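Surface glycoprotein (Trypanosoma brucei, PDB 5KLH) is a procyclic (insect-stage) surface antigen of the trypanosome with a bilobed ectodomain, present here without its transmembrane region, and may act as a sensor. Local coordinates at residues R87-H92 with V153-L158. Numbering follows the deposited sequence.
Sequences RRSPLH and VYLSKL
His92 packs across Tyr154 where residues 87-92 and 153-158 pair directly, as an antiparallel non-hydrogen-bonded pair. With CG anti to the backbone N (chi1 160°), His92 brings CD2 of its imidazole over one face of the tyrosine ring near the rim, 3.5 Å from Tyr154 CE2, with the planes at 33°. The same CD2 comes within 3.1 Å of Val153 O, while NE2 of the imidazole is hydrogen-bonded to Glu152, which helps to hold the ring's rotation. Leu155 N donates to Leu91 O (2.9 Å, 151° at the hydrogen), from above the carbonyl plane. A water also donates to Leu91 O and to Leu155 O, bridging the two strands where direct pairing ends. From here strands 85-100 and 145-164 diverge within the curled mixed sheet, and in the other direction they run out together as a paired arm toward the second lobe of the bilobed ectodomain. In the widening gap side chains replace backbone bonds: Ser89 OG touches both Leu158 CD1 (3.7 Å) and Leu155 CD2. Both leucines also pack on Val198 of strand 197-204. Beyond them Arg87 lays its CG against Leu158 CD2 at 4.2 Å, and its NH2 forms a salt bridge with Glu172 and a hydrogen bond to the carbonyl of Gln177.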
ATOM      1  N   ARG A  87       6.702 -10.629  -8.982  1.00 10.86           N
ATOM      2  CA  ARG A  87       6.464  -9.199  -8.905  1.00 11.43           C
ATOM      3  C   ARG A  87       7.767  -8.479  -9.147  1.00 14.63           C
ATOM      4  O   ARG A  87       8.774  -8.756  -8.472  1.00 11.81           O
ATOM      5  CB  ARG A  87       5.887  -8.782  -7.549  1.00 12.53           C
ATOM      6  CG  ARG A  87       5.818  -7.266  -7.377  1.00 12.56           C
ATOM      7  CD  ARG A  87       4.676  -6.669  -8.202  1.00 13.58           C
ATOM      8  NE  ARG A  87       3.389  -7.142  -7.707  1.00 15.60           N
ATOM      9  CZ  ARG A  87       2.687  -6.535  -6.749  1.00 14.86           C
ATOM     10  NH1 ARG A  87       3.126  -5.405  -6.196  1.00 16.76           N
ATOM     11  NH2 ARG A  87       1.535  -7.057  -6.347  1.00 12.70           N
ATOM     12  N   ARG A  88       7.744  -7.575 -10.121  1.00  7.84           N
ATOM     13  CA  ARG A  88       8.782  -6.563 -10.271  1.00  7.55           C
ATOM     14  C   ARG A  88       8.310  -5.259  -9.653  1.00 13.40           C
ATOM     15  O   ARG A  88       7.196  -4.825  -9.913  1.00 14.80           O
ATOM     16  CB  ARG A  88       9.120  -6.362 -11.745  1.00  9.42           C
ATOM     17  CG  ARG A  88      10.043  -7.422 -12.293  1.00 11.22           C
ATOM     18  CD  ARG A  88      10.230  -7.267 -13.797  1.00 19.20           C
ATOM     19  NE  ARG A  88      11.370  -8.059 -14.252  1.00 17.26           N
ATOM     20  CZ  ARG A  88      11.342  -9.375 -14.399  1.00 20.09           C
ATOM     21  NH1 ARG A  88      10.236 -10.045 -14.133  1.00 16.47           N
ATOM     22  NH2 ARG A  88      12.423 -10.024 -14.821  1.00 26.74           N
ATOM     23  N   SER A  89       9.142  -4.642  -8.818  1.00 11.13           N
ATOM     24  CA  SER A  89       8.763  -3.408  -8.147  1.00 10.48           C
ATOM     25  C   SER A  89       9.969  -2.496  -8.213  1.00  9.12           C
ATOM     26  O   SER A  89      11.090  -2.971  -8.040  1.00 13.42           O
ATOM     27  CB  SER A  89       8.355  -3.671  -6.690  1.00 10.79           C
ATOM     28  OG  SER A  89       7.700  -2.547  -6.120  1.00 13.09           O
ATOM     29  N   PRO A  90       9.756  -1.193  -8.445  1.00 12.05           N
ATOM     30  CA  PRO A  90      10.915  -0.309  -8.594  1.00 11.79           C
ATOM     31  C   PRO A  90      11.685  -0.146  -7.288  1.00 12.71           C
ATOM     32  O   PRO A  90      11.066   0.092  -6.255  1.00 13.54           O
ATOM     33  CB  PRO A  90      10.297   1.025  -9.039  1.00 16.29           C
ATOM     34  CG  PRO A  90       8.889   0.961  -8.599  1.00 19.68           C
ATOM     35  CD  PRO A  90       8.485  -0.485  -8.677  1.00 14.60           C
ATOM     36  N   LEU A  91      13.010  -0.274  -7.350  1.00 10.91           N
ATOM     37  CA  LEU A  91      13.869  -0.043  -6.176  1.00 10.20           C
ATOM     38  C   LEU A  91      13.765   1.382  -5.673  1.00 14.35           C
ATOM     39  O   LEU A  91      13.882   1.646  -4.472  1.00 10.11           O
ATOM     40  CB  LEU A  91      15.314  -0.355  -6.513  1.00 13.46           C
ATOM     41  CG  LEU A  91      15.583  -1.828  -6.794  1.00 17.24           C
ATOM     42  CD1 LEU A  91      16.941  -1.984  -7.447  1.00 21.49           C
ATOM     43  CD2 LEU A  91      15.508  -2.619  -5.506  1.00 13.49           C
ATOM     44  N   HIS A  92      13.543   2.296  -6.609  1.00 13.32           N
ATOM     45  CA  HIS A  92      13.426   3.708  -6.297  1.00 12.36           C
ATOM     46  C   HIS A  92      12.262   4.287  -7.060  1.00 11.78           C
ATOM     47  O   HIS A  92      12.088   4.003  -8.240  1.00 14.95           O
ATOM     48  CB  HIS A  92      14.714   4.454  -6.655  1.00 12.10           C
ATOM     49  CG  HIS A  92      14.520   5.927  -6.824  1.00 13.89           C
ATOM     50  ND1 HIS A  92      14.608   6.555  -8.050  1.00 16.77           N
ATOM     51  CD2 HIS A  92      14.213   6.892  -5.924  1.00 15.87           C
ATOM     52  CE1 HIS A  92      14.368   7.847  -7.895  1.00 12.29           C
ATOM     53  NE2 HIS A  92      14.137   8.078  -6.616  1.00 15.55           N
ATOM     54  N   VAL A 153      11.787   8.151  -2.905  1.00 11.93           N
ATOM     55  CA  VAL A 153      11.616   7.031  -1.984  1.00 11.91           C
ATOM     56  C   VAL A 153      12.244   5.744  -2.506  1.00 12.09           C
ATOM     57  O   VAL A 153      12.406   5.558  -3.724  1.00 12.73           O
ATOM     58  CB  VAL A 153      10.133   6.772  -1.700  1.00 11.05           C
ATOM     59  CG1 VAL A 153       9.507   8.035  -1.144  1.00 14.78           C
ATOM     60  CG2 VAL A 153       9.405   6.369  -2.979  1.00 11.94           C
ATOM     61  N   TYR A 154      12.589   4.854  -1.579  1.00 10.69           N
ATOM     62  CA  TYR A 154      13.243   3.601  -1.934  1.00  9.87           C
ATOM     63  C   TYR A 154      12.545   2.424  -1.280  1.00  9.38           C
ATOM     64  O   TYR A 154      12.293   2.434  -0.067  1.00  9.82           O
ATOM     65  CB  TYR A 154      14.712   3.629  -1.541  1.00  9.95           C
ATOM     66  CG  TYR A 154      15.475   4.745  -2.205  1.00  9.29           C
ATOM     67  CD1 TYR A 154      15.488   6.017  -1.666  1.00 10.67           C
ATOM     68  CD2 TYR A 154      16.166   4.527  -3.396  1.00 13.35           C
ATOM     69  CE1 TYR A 154      16.186   7.044  -2.272  1.00 11.85           C
ATOM     70  CE2 TYR A 154      16.865   5.558  -4.011  1.00  9.79           C
ATOM     71  CZ  TYR A 154      16.860   6.805  -3.454  1.00 12.94           C
ATOM     72  OH  TYR A 154      17.555   7.823  -4.074  1.00 15.08           O
ATOM     73  N   LEU A 155      12.252   1.407  -2.076  1.00  8.72           N
ATOM     74  CA  LEU A 155      11.562   0.220  -1.589  1.00  8.47           C
ATOM     75  C   LEU A 155      12.303  -0.470  -0.447  1.00 10.11           C
ATOM     76  O   LEU A 155      13.499  -0.765  -0.560  1.00  9.30           O
ATOM     77  CB  LEU A 155      11.377  -0.773  -2.731  1.00  7.78           C
ATOM     78  CG  LEU A 155      10.571  -2.021  -2.393  1.00  7.42           C
ATOM     79  CD1 LEU A 155       9.125  -1.655  -2.079  1.00  9.88           C
ATOM     80  CD2 LEU A 155      10.642  -2.958  -3.579  1.00  9.33           C
ATOM     81  N   SER A 156      11.571  -0.753   0.629  1.00  9.36           N
ATOM     82  CA  SER A 156      12.131  -1.391   1.814  1.00  8.38           C
ATOM     83  C   SER A 156      11.324  -2.621   2.210  1.00 10.89           C
ATOM     84  O   SER A 156      11.876  -3.611   2.681  1.00 11.22           O
ATOM     85  CB  SER A 156      12.171  -0.406   2.967  1.00 12.90           C
ATOM     86  OG  SER A 156      12.678  -1.031   4.130  1.00 24.48           O
ATOM     87  N   LYS A 157      10.009  -2.522   2.047  1.00  9.04           N
ATOM     88  CA  LYS A 157       9.097  -3.601   2.412  1.00  7.69           C
ATOM     89  C   LYS A 157       8.090  -3.750   1.282  1.00 10.47           C
ATOM     90  O   LYS A 157       7.387  -2.802   0.958  1.00  9.62           O
ATOM     91  CB  LYS A 157       8.407  -3.298   3.750  1.00 12.91           C
ATOM     92  CG  LYS A 157       7.691  -4.490   4.359  1.00 16.96           C
ATOM     93  CD  LYS A 157       7.316  -4.248   5.827  1.00 27.83           C
ATOM     94  CE  LYS A 157       8.513  -3.789   6.655  1.00 26.68           C
ATOM     95  NZ  LYS A 157       8.145  -3.518   8.079  1.00 44.59           N
ATOM     96  N   LEU A 158       8.034  -4.940   0.683  1.00 10.65           N
ATOM     97  CA  LEU A 158       7.133  -5.200  -0.417  1.00  9.26           C
ATOM     98  C   LEU A 158       6.020  -6.107   0.084  1.00 11.94           C
ATOM     99  O   LEU A 158       6.309  -7.174   0.612  1.00  9.19           O
ATOM    100  CB  LEU A 158       7.890  -5.853  -1.574  1.00  9.35           C
ATOM    101  CG  LEU A 158       7.045  -6.239  -2.790  1.00  7.98           C
ATOM    102  CD1 LEU A 158       6.641  -5.003  -3.543  1.00 11.40           C
ATOM    103  CD2 LEU A 158       7.822  -7.186  -3.684  1.00  9.44           C
TER
HETATM  104  O   HOH W   1      15.108  -0.104  -2.735  1.00 16.47           O